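PDB 7L0Y: VP2 from Primate bocaparvovirus 1, which self-assembles, together with its size variants, into the 60-subunit T=1 icosahedral capsid of human bocavirus 1, about 26 nm in diameter. Local coordinates for residues 111-116 and 445-450; 128-133 and 430-435; 37-42 and 425-430. All coordinates share one frame; numbering follows the deposited sequence.

Contact 1: residues 111-116 and 445-450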
ATOM      1  N   GLN A 111     -31.919 -89.912 -24.027  1.00 22.02           N
ATOM      2  CA  GLN A 111     -32.346 -90.976 -23.138  1.00 22.02           C
ATOM      3  C   GLN A 111     -31.608 -92.249 -23.493  1.00 22.02           C
ATOM      4  O   GLN A 111     -31.750 -92.754 -24.605  1.00 22.02           O
ATOM      5  CB  GLN A 111     -33.839 -91.211 -23.254  1.00 25.28           C
ATOM      6  CG  GLN A 111     -34.684 -90.140 -22.666  1.00 25.28           C
ATOM      7  CD  GLN A 111     -36.126 -90.367 -22.977  1.00 25.28           C
ATOM      8  OE1 GLN A 111     -36.464 -90.883 -24.035  1.00 25.28           O
ATOM      9  NE2 GLN A 111     -36.987 -90.039 -22.043  1.00 25.28           N
ATOM     10  N   ILE A 112     -30.835 -92.770 -22.556  1.00 25.42           N
ATOM     11  CA  ILE A 112     -30.238 -94.087 -22.697  1.00 25.42           C
ATOM     12  C   ILE A 112     -31.043 -95.050 -21.844  1.00 25.42           C
ATOM     13  O   ILE A 112     -31.238 -94.816 -20.649  1.00 25.42           O
ATOM     14  CB  ILE A 112     -28.753 -94.096 -22.305  1.00 24.17           C
ATOM     15  CG1 ILE A 112     -27.953 -93.188 -23.232  1.00 24.17           C
ATOM     16  CG2 ILE A 112     -28.208 -95.494 -22.426  1.00 24.17           C
ATOM     17  CD1 ILE A 112     -27.716 -91.814 -22.690  1.00 24.17           C
ATOM     18  N   LYS A 113     -31.540 -96.106 -22.465  1.00 28.64           N
ATOM     19  CA  LYS A 113     -32.288 -97.146 -21.785  1.00 28.64           C
ATOM     20  C   LYS A 113     -31.491 -98.435 -21.864  1.00 28.64           C
ATOM     21  O   LYS A 113     -30.893 -98.740 -22.895  1.00 28.64           O
ATOM     22  CB  LYS A 113     -33.660 -97.364 -22.423  1.00 30.45           C
ATOM     23  CG  LYS A 113     -34.541 -96.145 -22.551  1.00 30.45           C
ATOM     24  CD  LYS A 113     -35.018 -95.621 -21.230  1.00 30.45           C
ATOM     25  CE  LYS A 113     -36.170 -96.454 -20.701  1.00 30.45           C
ATOM     26  NZ  LYS A 113     -36.760 -95.886 -19.461  1.00 30.45           N
ATOM     27  N   GLN A 114     -31.484 -99.189 -20.777  1.00 34.41           N
ATOM     28  CA  GLN A 114     -30.960-100.542 -20.815  1.00 34.41           C
ATOM     29  C   GLN A 114     -32.035-101.492 -21.315  1.00 34.41           C
ATOM     30  O   GLN A 114     -33.202-101.381 -20.941  1.00 34.41           O
ATOM     31  CB  GLN A 114     -30.476-100.964 -19.434  1.00 35.88           C
ATOM     32  CG  GLN A 114     -29.849-102.332 -19.399  1.00 35.88           C
ATOM     33  CD  GLN A 114     -29.291-102.670 -18.043  1.00 35.88           C
ATOM     34  OE1 GLN A 114     -29.218-101.822 -17.163  1.00 35.88           O
ATOM     35  NE2 GLN A 114     -28.922-103.926 -17.854  1.00 35.88           N
ATOM     36  N   ILE A 115     -31.643-102.411 -22.182  1.00 37.92           N
ATOM     37  CA  ILE A 115     -32.557-103.379 -22.772  1.00 37.92           C
ATOM     38  C   ILE A 115     -32.426-104.666 -21.976  1.00 37.92           C
ATOM     39  O   ILE A 115     -31.375-105.312 -21.998  1.00 37.92           O
ATOM     40  CB  ILE A 115     -32.242-103.616 -24.252  1.00 34.47           C
ATOM     41  CG1 ILE A 115     -32.319-102.306 -25.027  1.00 34.47           C
ATOM     42  CG2 ILE A 115     -33.211-104.616 -24.836  1.00 34.47           C
ATOM     43  CD1 ILE A 115     -31.706-102.386 -26.389  1.00 34.47           C
ATOM     44  N   LEU A 116     -33.484-105.046 -21.269  1.00 46.15           N
ATOM     45  CA  LEU A 116     -33.491-106.257 -20.455  1.00 46.15           C
ATOM     46  C   LEU A 116     -34.423-107.256 -21.116  1.00 46.15           C
ATOM     47  O   LEU A 116     -35.637-107.042 -21.155  1.00 46.15           O
ATOM     48  CB  LEU A 116     -33.951-105.977 -19.029  1.00 43.93           C
ATOM     49  CG  LEU A 116     -33.017-105.309 -18.030  1.00 43.93           C
ATOM     50  CD1 LEU A 116     -32.865-103.848 -18.365  1.00 43.93           C
ATOM     51  CD2 LEU A 116     -33.543-105.493 -16.620  1.00 43.93           C
ATOM     52  N   ASN A 445     -26.384-104.107 -23.085  1.00 32.03           N
ATOM     53  CA  ASN A 445     -27.227-103.835 -24.242  1.00 32.03           C
ATOM     54  C   ASN A 445     -28.079-102.609 -23.947  1.00 32.03           C
ATOM     55  O   ASN A 445     -28.971-102.650 -23.100  1.00 32.03           O
ATOM     56  CB  ASN A 445     -28.095-105.045 -24.566  1.00 32.71           C
ATOM     57  CG  ASN A 445     -28.852-104.887 -25.857  1.00 32.71           C
ATOM     58  OD1 ASN A 445     -28.410-104.199 -26.770  1.00 32.71           O
ATOM     59  ND2 ASN A 445     -30.002-105.534 -25.943  1.00 32.71           N
ATOM     60  N   ILE A 446     -27.812-101.523 -24.666  1.00 28.78           N
ATOM     61  CA  ILE A 446     -28.427-100.229 -24.418  1.00 28.78           C
ATOM     62  C   ILE A 446     -28.782 -99.600 -25.753  1.00 28.78           C
ATOM     63  O   ILE A 446     -28.256 -99.975 -26.802  1.00 28.78           O
ATOM     64  CB  ILE A 446     -27.500 -99.287 -23.623  1.00 28.27           C
ATOM     65  CG1 ILE A 446     -26.189 -99.087 -24.376  1.00 28.27           C
ATOM     66  CG2 ILE A 446     -27.238 -99.824 -22.237  1.00 28.27           C
ATOM     67  CD1 ILE A 446     -25.306 -98.033 -23.792  1.00 28.27           C
ATOM     68  N   TYR A 447     -29.698 -98.640 -25.712  1.00 25.43           N
ATOM     69  CA  TYR A 447     -29.998 -97.833 -26.881  1.00 25.43           C
ATOM     70  C   TYR A 447     -30.261 -96.416 -26.414  1.00 25.43           C
ATOM     71  O   TYR A 447     -30.621 -96.178 -25.263  1.00 25.43           O
ATOM     72  CB  TYR A 447     -31.185 -98.366 -27.680  1.00 28.48           C
ATOM     73  CG  TYR A 447     -32.516 -98.136 -27.037  1.00 28.48           C
ATOM     74  CD1 TYR A 447     -33.309 -97.070 -27.414  1.00 28.48           C
ATOM     75  CD2 TYR A 447     -32.965 -98.959 -26.028  1.00 28.48           C
ATOM     76  CE1 TYR A 447     -34.512 -96.854 -26.830  1.00 28.48           C
ATOM     77  CE2 TYR A 447     -34.168 -98.748 -25.439  1.00 28.48           C
ATOM     78  CZ  TYR A 447     -34.943 -97.696 -25.842  1.00 28.48           C
ATOM     79  OH  TYR A 447     -36.161 -97.478 -25.247  1.00 28.48           O
ATOM     80  N   CYS A 448     -30.066 -95.471 -27.318  1.00 21.76           N
ATOM     81  CA  CYS A 448     -30.296 -94.068 -27.029  1.00 21.76           C
ATOM     82  C   CYS A 448     -31.403 -93.540 -27.924  1.00 21.76           C
ATOM     83  O   CYS A 448     -31.439 -93.834 -29.120  1.00 21.76           O
ATOM     84  CB  CYS A 448     -29.025 -93.244 -27.221  1.00 24.02           C
ATOM     85  SG  CYS A 448     -29.195 -91.498 -26.805  1.00 24.02           S
ATOM     86  N   THR A 449     -32.313 -92.784 -27.334  1.00 19.32           N
ATOM     87  CA  THR A 449     -33.236 -91.945 -28.070  1.00 19.32           C
ATOM     88  C   THR A 449     -32.995 -90.508 -27.654  1.00 19.32           C
ATOM     89  O   THR A 449     -32.571 -90.244 -26.531  1.00 19.32           O
ATOM     90  CB  THR A 449     -34.704 -92.325 -27.818  1.00 20.96           C
ATOM     91  OG1 THR A 449     -35.012 -92.205 -26.426  1.00 20.96           O
ATOM     92  CG2 THR A 449     -34.968 -93.733 -28.259  1.00 20.96           C
ATOM     93  N   GLY A 450     -33.254 -89.586 -28.564  1.00 15.38           N
ATOM     94  CA  GLY A 450     -33.145 -88.187 -28.244  1.00 15.38           C
ATOM     95  C   GLY A 450     -33.830 -87.369 -29.303  1.00 15.38           C
ATOM     96  O   GLY A 450     -34.449 -87.902 -30.219  1.00 15.38           O
TER
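Gln111 O accepts the N-H of Thr449 at 2.8 Å and also a CA-H...O contact from Cys448, whose CA is 3.1 Å away. The pair belongs to an antiparallel ladder between strands 95-118 and 446-462, which correspond to βD and βI of the BIDG sheet in the parvovirus jelly roll. Lys113 and Tyr447 form the next hydrogen-bonded pair, and Tyr447 O likewise takes an N-H from Lys113 and a CA-H contact from Ile112. At the Ile115 end of the ladder, Ile115 N reaches Asn445 O in a nearly straight bond (N-H...O 172°).

On the face with Ile112, Ile446 and Cys448, Ile112 CG2 lies 4.0 Å from Ile446 CB, while Ile112 CG1 meets Cys448 CB. This face looks toward Val132 in the barrel interior. The other face carries Gln111, Lys113, Tyr447 and Thr449, and Pro433 of a neighbouring subunit packs on Tyr447 and Thr449. Lys113 runs beside the tyrosine, its CB 3.4 Å from Tyr447 CE2, before two bends turn its NZ to a weak bond with Asn126. The side chains of Ile115 and Tyr447 cross at about a right angle, with Ile115 CG1 at the ring edge, 3.6 Å from Tyr447 CD2. Thr449 OG1 makes a weak 3.1 Å bond to Gln111 OE1.

Contact 2: residues 128-133 and 430-435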
ATOM      1  N   LEU A 128     -28.809 -93.960 -15.998  1.00 32.34           N
ATOM      2  CA  LEU A 128     -28.672 -92.512 -16.056  1.00 32.34           C
ATOM      3  C   LEU A 128     -27.220 -92.103 -16.226  1.00 32.34           C
ATOM      4  O   LEU A 128     -26.927 -90.962 -16.597  1.00 32.34           O
ATOM      5  CB  LEU A 128     -29.264 -91.874 -14.800  1.00 33.25           C
ATOM      6  CG  LEU A 128     -30.765 -91.884 -14.481  1.00 33.25           C
ATOM      7  CD1 LEU A 128     -31.356 -93.261 -14.487  1.00 33.25           C
ATOM      8  CD2 LEU A 128     -31.009 -91.258 -13.125  1.00 33.25           C
ATOM      9  N   THR A 129     -26.293 -93.020 -15.967  1.00 29.05           N
ATOM     10  CA  THR A 129     -24.883 -92.665 -16.035  1.00 29.05           C
ATOM     11  C   THR A 129     -24.278 -93.041 -17.378  1.00 29.05           C
ATOM     12  O   THR A 129     -23.081 -92.845 -17.602  1.00 29.05           O
ATOM     13  CB  THR A 129     -24.126 -93.330 -14.890  1.00 29.10           C
ATOM     14  OG1 THR A 129     -24.286 -94.748 -14.969  1.00 29.10           O
ATOM     15  CG2 THR A 129     -24.673 -92.854 -13.573  1.00 29.10           C
ATOM     16  N   ALA A 130     -25.084 -93.581 -18.282  1.00 26.91           N
ATOM     17  CA  ALA A 130     -24.581 -93.951 -19.595  1.00 26.91           C
ATOM     18  C   ALA A 130     -24.462 -92.727 -20.492  1.00 26.91           C
ATOM     19  O   ALA A 130     -25.305 -91.829 -20.462  1.00 26.91           O
ATOM     20  CB  ALA A 130     -25.493 -94.993 -20.231  1.00 26.88           C
ATOM     21  N   GLY A 131     -23.385 -92.683 -21.272  1.00 20.81           N
ATOM     22  CA  GLY A 131     -23.148 -91.612 -22.208  1.00 20.81           C
ATOM     23  C   GLY A 131     -23.382 -92.021 -23.653  1.00 20.81           C
ATOM     24  O   GLY A 131     -23.529 -93.189 -23.994  1.00 20.81           O
ATOM     25  N   VAL A 132     -23.417 -91.012 -24.509  1.00 17.59           N
ATOM     26  CA  VAL A 132     -23.344 -91.205 -25.948  1.00 17.59           C
ATOM     27  C   VAL A 132     -22.217 -90.337 -26.469  1.00 17.59           C
ATOM     28  O   VAL A 132     -22.048 -89.197 -26.028  1.00 17.59           O
ATOM     29  CB  VAL A 132     -24.669 -90.881 -26.672  1.00 17.58           C
ATOM     30  CG1 VAL A 132     -25.729 -91.850 -26.265  1.00 17.58           C
ATOM     31  CG2 VAL A 132     -25.118 -89.469 -26.390  1.00 17.58           C
ATOM     32  N   HIS A 133     -21.433 -90.892 -27.375  1.00 15.05           N
ATOM     33  CA  HIS A 133     -20.377 -90.170 -28.057  1.00 15.05           C
ATOM     34  C   HIS A 133     -20.965 -89.445 -29.253  1.00 15.05           C
ATOM     35  O   HIS A 133     -21.728 -90.027 -30.023  1.00 15.05           O
ATOM     36  CB  HIS A 133     -19.296 -91.147 -28.496  1.00 15.56           C
ATOM     37  CG  HIS A 133     -18.629 -91.844 -27.359  1.00 15.56           C
ATOM     38  ND1 HIS A 133     -17.564 -91.302 -26.677  1.00 15.56           N
ATOM     39  CD2 HIS A 133     -18.927 -93.002 -26.732  1.00 15.56           C
ATOM     40  CE1 HIS A 133     -17.202 -92.122 -25.708  1.00 15.56           C
ATOM     41  NE2 HIS A 133     -18.016 -93.159 -25.717  1.00 15.56           N
ATOM     42  N   ALA A 430     -21.681 -95.091 -25.746  1.00 22.29           N
ATOM     43  CA  ALA A 430     -20.524 -95.614 -25.052  1.00 22.29           C
ATOM     44  C   ALA A 430     -20.657 -97.116 -24.889  1.00 22.29           C
ATOM     45  O   ALA A 430     -21.673 -97.621 -24.413  1.00 22.29           O
ATOM     46  CB  ALA A 430     -20.377 -94.947 -23.691  1.00 21.98           C
ATOM     47  N   LYS A 431     -19.638 -97.826 -25.334  1.00 25.52           N
ATOM     48  CA  LYS A 431     -19.487 -99.225 -24.987  1.00 25.52           C
ATOM     49  C   LYS A 431     -19.488 -99.358 -23.475  1.00 25.52           C
ATOM     50  O   LYS A 431     -18.646 -98.765 -22.796  1.00 25.52           O
ATOM     51  CB  LYS A 431     -18.182 -99.729 -25.589  1.00 29.19           C
ATOM     52  CG  LYS A 431     -17.674-101.051 -25.099  1.00 29.19           C
ATOM     53  CD  LYS A 431     -18.615-102.173 -25.342  1.00 29.19           C
ATOM     54  CE  LYS A 431     -17.873-103.493 -25.256  1.00 29.19           C
ATOM     55  NZ  LYS A 431     -17.218-103.708 -23.949  1.00 29.19           N
ATOM     56  N   ILE A 432     -20.424-100.130 -22.935  1.00 27.44           N
ATOM     57  CA  ILE A 432     -20.476-100.383 -21.500  1.00 27.44           C
ATOM     58  C   ILE A 432     -20.006-101.815 -21.279  1.00 27.44           C
ATOM     59  O   ILE A 432     -20.765-102.756 -21.562  1.00 27.44           O
ATOM     60  CB  ILE A 432     -21.875-100.165 -20.917  1.00 26.56           C
ATOM     61  CG1 ILE A 432     -22.287 -98.704 -21.042  1.00 26.56           C
ATOM     62  CG2 ILE A 432     -21.891-100.558 -19.458  1.00 26.56           C
ATOM     63  CD1 ILE A 432     -23.695 -98.460 -20.607  1.00 26.56           C
ATOM     64  N   PRO A 433     -18.800-102.025 -20.778  1.00 28.34           N
ATOM     65  CA  PRO A 433     -18.304-103.387 -20.606  1.00 28.34           C
ATOM     66  C   PRO A 433     -19.057-104.114 -19.509  1.00 28.34           C
ATOM     67  O   PRO A 433     -19.384-103.546 -18.469  1.00 28.34           O
ATOM     68  CB  PRO A 433     -16.839-103.180 -20.229  1.00 25.18           C
ATOM     69  CG  PRO A 433     -16.516-101.832 -20.739  1.00 25.18           C
ATOM     70  CD  PRO A 433     -17.743-101.025 -20.603  1.00 25.18           C
ATOM     71  N   VAL A 434     -19.346-105.376 -19.767  1.00 33.62           N
ATOM     72  CA  VAL A 434     -19.896-106.300 -18.784  1.00 33.62           C
ATOM     73  C   VAL A 434     -18.775-107.210 -18.305  1.00 33.62           C
ATOM     74  O   VAL A 434     -18.046-107.760 -19.136  1.00 33.62           O
ATOM     75  CB  VAL A 434     -21.058-107.115 -19.370  1.00 34.08           C
ATOM     76  CG1 VAL A 434     -21.277-108.349 -18.575  1.00 34.08           C
ATOM     77  CG2 VAL A 434     -22.304-106.275 -19.334  1.00 34.08           C
ATOM     78  N   PRO A 435     -18.584-107.371 -16.998  1.00 37.70           N
ATOM     79  CA  PRO A 435     -17.567-108.307 -16.515  1.00 37.70           C
ATOM     80  C   PRO A 435     -17.879-109.721 -16.964  1.00 37.70           C
ATOM     81  O   PRO A 435     -18.998-110.212 -16.809  1.00 37.70           O
ATOM     82  CB  PRO A 435     -17.648-108.159 -14.996  1.00 34.72           C
ATOM     83  CG  PRO A 435     -19.012-107.695 -14.751  1.00 34.72           C
ATOM     84  CD  PRO A 435     -19.378-106.817 -15.897  1.00 34.72           C
TER
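Ala430, Gly131 O and the His133 ring form the close part of this contact, joined by a single hydrogen bond from Ala430 N to Gly131 O at 3.2 Å. The N-H points well at the oxygen (164°), but the donor stands above the carbonyl plane, 44° out of it. The imidazole of His133 comes alongside, CG lying anti to its own carbonyl carbon (chi1 -63°), and turns an edge to the alanine: His133 CD2 is 3.5 Å from Ala430 CA, and His133 NE2 is 3.6 Å from Ala430 CB. Trp20 of a neighbouring subunit meets the same imidazole with its plane at about 90°.

Away from this cluster the two segments diverge. Ile432 still sends its extended CG1-CD1 branch back, bringing CD1 to 3.9 Å from Ala130 CB, an apolar touch and no more. Beyond it 433-435 runs clear of 128-133; Val434 and Pro435 are partly exposed, and the same neighbouring subunit touches this side, its Thr161 against Pro433 and its Tyr124 against Val434. The pairing joins the end of the DE loop, leading into strand 132-137, to the start of the HI loop, two jelly-roll loops that in parvovirus capsids gather around the fivefold axis.

Contact 3: residues 37-42 and 425-430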
ATOM      1  N   ARG A  37     -36.728 -83.859 -34.837  1.00 12.70           N
ATOM      2  CA  ARG A  37     -37.106 -85.255 -34.897  1.00 12.70           C
ATOM      3  C   ARG A  37     -36.713 -85.940 -33.605  1.00 12.70           C
ATOM      4  O   ARG A  37     -35.831 -85.491 -32.879  1.00 12.70           O
ATOM      5  CB  ARG A  37     -36.458 -86.009 -36.059  1.00 16.31           C
ATOM      6  CG  ARG A  37     -36.782 -85.494 -37.415  1.00 16.31           C
ATOM      7  CD  ARG A  37     -38.231 -85.671 -37.761  1.00 16.31           C
ATOM      8  NE  ARG A  37     -38.497 -85.228 -39.117  1.00 16.31           N
ATOM      9  CZ  ARG A  37     -38.807 -83.983 -39.448  1.00 16.31           C
ATOM     10  NH1 ARG A  37     -38.884 -83.047 -38.521  1.00 16.31           N
ATOM     11  NH2 ARG A  37     -39.031 -83.676 -40.711  1.00 16.31           N
ATOM     12  N   GLN A  38     -37.390 -87.039 -33.338  1.00 16.16           N
ATOM     13  CA  GLN A  38     -37.013 -87.987 -32.310  1.00 16.16           C
ATOM     14  C   GLN A  38     -36.232 -89.089 -33.005  1.00 16.16           C
ATOM     15  O   GLN A  38     -36.752 -89.732 -33.919  1.00 16.16           O
ATOM     16  CB  GLN A  38     -38.266 -88.516 -31.620  1.00 19.27           C
ATOM     17  CG  GLN A  38     -38.106 -89.476 -30.467  1.00 19.27           C
ATOM     18  CD  GLN A  38     -37.404 -88.886 -29.273  1.00 19.27           C
ATOM     19  OE1 GLN A  38     -36.358 -89.364 -28.864  1.00 19.27           O
ATOM     20  NE2 GLN A  38     -37.947 -87.806 -28.744  1.00 19.27           N
ATOM     21  N   PHE A  39     -34.986 -89.290 -32.602  1.00 16.31           N
ATOM     22  CA  PHE A  39     -34.143 -90.293 -33.228  1.00 16.31           C
ATOM     23  C   PHE A  39     -33.890 -91.423 -32.245  1.00 16.31           C
ATOM     24  O   PHE A  39     -33.994 -91.249 -31.033  1.00 16.31           O
ATOM     25  CB  PHE A  39     -32.796 -89.720 -33.699  1.00 13.98           C
ATOM     26  CG  PHE A  39     -31.904 -89.264 -32.586  1.00 13.98           C
ATOM     27  CD1 PHE A  39     -31.072 -90.157 -31.943  1.00 13.98           C
ATOM     28  CD2 PHE A  39     -31.878 -87.952 -32.197  1.00 13.98           C
ATOM     29  CE1 PHE A  39     -30.274 -89.750 -30.929  1.00 13.98           C
ATOM     30  CE2 PHE A  39     -31.060 -87.543 -31.193  1.00 13.98           C
ATOM     31  CZ  PHE A  39     -30.263 -88.439 -30.558  1.00 13.98           C
ATOM     32  N   ILE A  40     -33.578 -92.591 -32.784  1.00 19.53           N
ATOM     33  CA  ILE A  40     -33.184 -93.746 -31.995  1.00 19.53           C
ATOM     34  C   ILE A  40     -31.896 -94.298 -32.579  1.00 19.53           C
ATOM     35  O   ILE A  40     -31.785 -94.472 -33.795  1.00 19.53           O
ATOM     36  CB  ILE A  40     -34.283 -94.823 -31.963  1.00 21.15           C
ATOM     37  CG1 ILE A  40     -33.866 -95.968 -31.050  1.00 21.15           C
ATOM     38  CG2 ILE A  40     -34.613 -95.326 -33.357  1.00 21.15           C
ATOM     39  CD1 ILE A  40     -34.945 -96.949 -30.795  1.00 21.15           C
ATOM     40  N   THR A  41     -30.925 -94.567 -31.719  1.00 24.10           N
ATOM     41  CA  THR A  41     -29.664 -95.157 -32.134  1.00 24.10           C
ATOM     42  C   THR A  41     -29.385 -96.387 -31.287  1.00 24.10           C
ATOM     43  O   THR A  41     -29.658 -96.398 -30.086  1.00 24.10           O
ATOM     44  CB  THR A  41     -28.513 -94.140 -32.049  1.00 25.49           C
ATOM     45  OG1 THR A  41     -27.319 -94.710 -32.592  1.00 25.49           O
ATOM     46  CG2 THR A  41     -28.247 -93.698 -30.630  1.00 25.49           C
ATOM     47  N   THR A  42     -28.858 -97.420 -31.921  1.00 27.39           N
ATOM     48  CA  THR A  42     -28.597 -98.701 -31.290  1.00 27.39           C
ATOM     49  C   THR A  42     -27.148 -99.092 -31.526  1.00 27.39           C
ATOM     50  O   THR A  42     -26.443 -98.491 -32.335  1.00 27.39           O
ATOM     51  CB  THR A  42     -29.537 -99.784 -31.831  1.00 30.54           C
ATOM     52  OG1 THR A  42     -29.346 -99.928 -33.241  1.00 30.54           O
ATOM     53  CG2 THR A  42     -30.977 -99.406 -31.576  1.00 30.54           C
ATOM     54  N   ILE A 425     -22.533 -85.494 -38.441  1.00 17.19           N
ATOM     55  CA  ILE A 425     -22.543 -85.747 -37.013  1.00 17.19           C
ATOM     56  C   ILE A 425     -22.583 -87.250 -36.805  1.00 17.19           C
ATOM     57  O   ILE A 425     -23.528 -87.921 -37.223  1.00 17.19           O
ATOM     58  CB  ILE A 425     -23.733 -85.064 -36.334  1.00 17.62           C
ATOM     59  CG1 ILE A 425     -23.642 -83.559 -36.522  1.00 17.62           C
ATOM     60  CG2 ILE A 425     -23.744 -85.394 -34.864  1.00 17.62           C
ATOM     61  CD1 ILE A 425     -24.914 -82.858 -36.206  1.00 17.62           C
ATOM     62  N   PHE A 426     -21.544 -87.780 -36.183  1.00 15.11           N
ATOM     63  CA  PHE A 426     -21.473 -89.186 -35.838  1.00 15.11           C
ATOM     64  C   PHE A 426     -21.891 -89.361 -34.395  1.00 15.11           C
ATOM     65  O   PHE A 426     -21.562 -88.539 -33.541  1.00 15.11           O
ATOM     66  CB  PHE A 426     -20.066 -89.727 -36.040  1.00 16.45           C
ATOM     67  CG  PHE A 426     -19.632 -89.734 -37.449  1.00 16.45           C
ATOM     68  CD1 PHE A 426     -19.969 -90.779 -38.279  1.00 16.45           C
ATOM     69  CD2 PHE A 426     -18.884 -88.699 -37.954  1.00 16.45           C
ATOM     70  CE1 PHE A 426     -19.565 -90.789 -39.575  1.00 16.45           C
ATOM     71  CE2 PHE A 426     -18.481 -88.715 -39.251  1.00 16.45           C
ATOM     72  CZ  PHE A 426     -18.821 -89.764 -40.061  1.00 16.45           C
ATOM     73  N   ILE A 427     -22.615 -90.429 -34.127  1.00 14.86           N
ATOM     74  CA  ILE A 427     -23.079 -90.721 -32.786  1.00 14.86           C
ATOM     75  C   ILE A 427     -23.014 -92.219 -32.571  1.00 14.86           C
ATOM     76  O   ILE A 427     -23.404 -92.999 -33.442  1.00 14.86           O
ATOM     77  CB  ILE A 427     -24.501 -90.173 -32.561  1.00 14.93           C
ATOM     78  CG1 ILE A 427     -25.018 -90.511 -31.170  1.00 14.93           C
ATOM     79  CG2 ILE A 427     -25.416 -90.662 -33.609  1.00 14.93           C
ATOM     80  CD1 ILE A 427     -26.325 -89.865 -30.865  1.00 14.93           C
ATOM     81  N   LYS A 428     -22.467 -92.621 -31.440  1.00 15.78           N
ATOM     82  CA  LYS A 428     -22.638 -93.985 -30.985  1.00 15.78           C
ATOM     83  C   LYS A 428     -22.781 -93.926 -29.484  1.00 15.78           C
ATOM     84  O   LYS A 428     -22.410 -92.935 -28.859  1.00 15.78           O
ATOM     85  CB  LYS A 428     -21.475 -94.907 -31.351  1.00 16.42           C
ATOM     86  CG  LYS A 428     -20.218 -94.618 -30.619  1.00 16.42           C
ATOM     87  CD  LYS A 428     -19.145 -95.591 -30.993  1.00 16.42           C
ATOM     88  CE  LYS A 428     -17.885 -95.325 -30.183  1.00 16.42           C
ATOM     89  NZ  LYS A 428     -18.062 -95.639 -28.754  1.00 16.42           N
ATOM     90  N   MET A 429     -23.313 -94.986 -28.912  1.00 20.48           N
ATOM     91  CA  MET A 429     -23.348 -95.071 -27.468  1.00 20.48           C
ATOM     92  C   MET A 429     -22.026 -95.571 -26.931  1.00 20.48           C
ATOM     93  O   MET A 429     -21.324 -96.348 -27.581  1.00 20.48           O
ATOM     94  CB  MET A 429     -24.464 -95.982 -27.029  1.00 27.39           C
ATOM     95  CG  MET A 429     -25.799 -95.372 -27.245  1.00 27.39           C
ATOM     96  SD  MET A 429     -26.936 -96.647 -26.866  1.00 27.39           S
ATOM     97  CE  MET A 429     -26.675 -97.648 -28.317  1.00 27.39           C
ATOM     98  N   ALA A 430     -21.681 -95.091 -25.746  1.00 22.29           N
ATOM     99  CA  ALA A 430     -20.524 -95.614 -25.052  1.00 22.29           C
ATOM    100  C   ALA A 430     -20.657 -97.116 -24.889  1.00 22.29           C
ATOM    101  O   ALA A 430     -21.673 -97.621 -24.413  1.00 22.29           O
ATOM    102  CB  ALA A 430     -20.377 -94.947 -23.691  1.00 21.98           C
TER
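Ile427 is stretched fully, CG1 anti to the backbone N (chi1 178°) and CD1 extended beyond it, which carries its end methyl to the ring of Phe39. The two side chains approach from opposite directions, and Ile427 CD1 stops 4.0 Å from Phe39 CE1, meeting the ring obliquely. The same methyl lies 4.3 Å from Thr41 CG2. Met429 uses a bend instead: its chain is extended to SD and then folds at chi3 (-73°), laying CE against backbone, 3.6 Å from Thr42 C and 3.7 Å from Thr41 O.

No hydrogen bond links the two segments. Their axes come no closer than 7.0 Å and cross at -59°, the geometry of strands facing each other from different sheets, with side chains filling the space between. Thr41 OG1 turns to Thr72 OG1, which also bonds Ile427 O, so one hydroxyl ties both segments to strand 71-74.

This is the interior of the jelly-roll barrel. Strand 30-42 (B) pairs with 446-462, and strand 424-429 (H) lies between 71-74 and 132-137 in the opposing CHEF sheet. Phe39 also meets Phe74 edge-to-face and packs on Ile107 and Leu110 of strand 95-118.

Overall arrangement
All three contacts are largely buried, yet each joins the jelly roll differently. Contact 3 lies in the barrel interior and spans the two sheets by apolar side chains, with no hydrogen bond between its segments. Contact 1 works within one sheet by backbone pairing and has exposed Asn445 at one end. Contact 2, where the barrel gives way to loops, mixes one backbone bond with an imidazole edge and a single apolar touch, then runs out to partly exposed Val434 and Pro435. Strand 446-462 connects contacts 1 and 3, since Cys448 and Gly450 pair with Thr41 and Phe39. Contacts 2 and 3 share Ala430. Val132 packs on both Cys448 and Met429, bringing all three together, while other subunits cover parts of each.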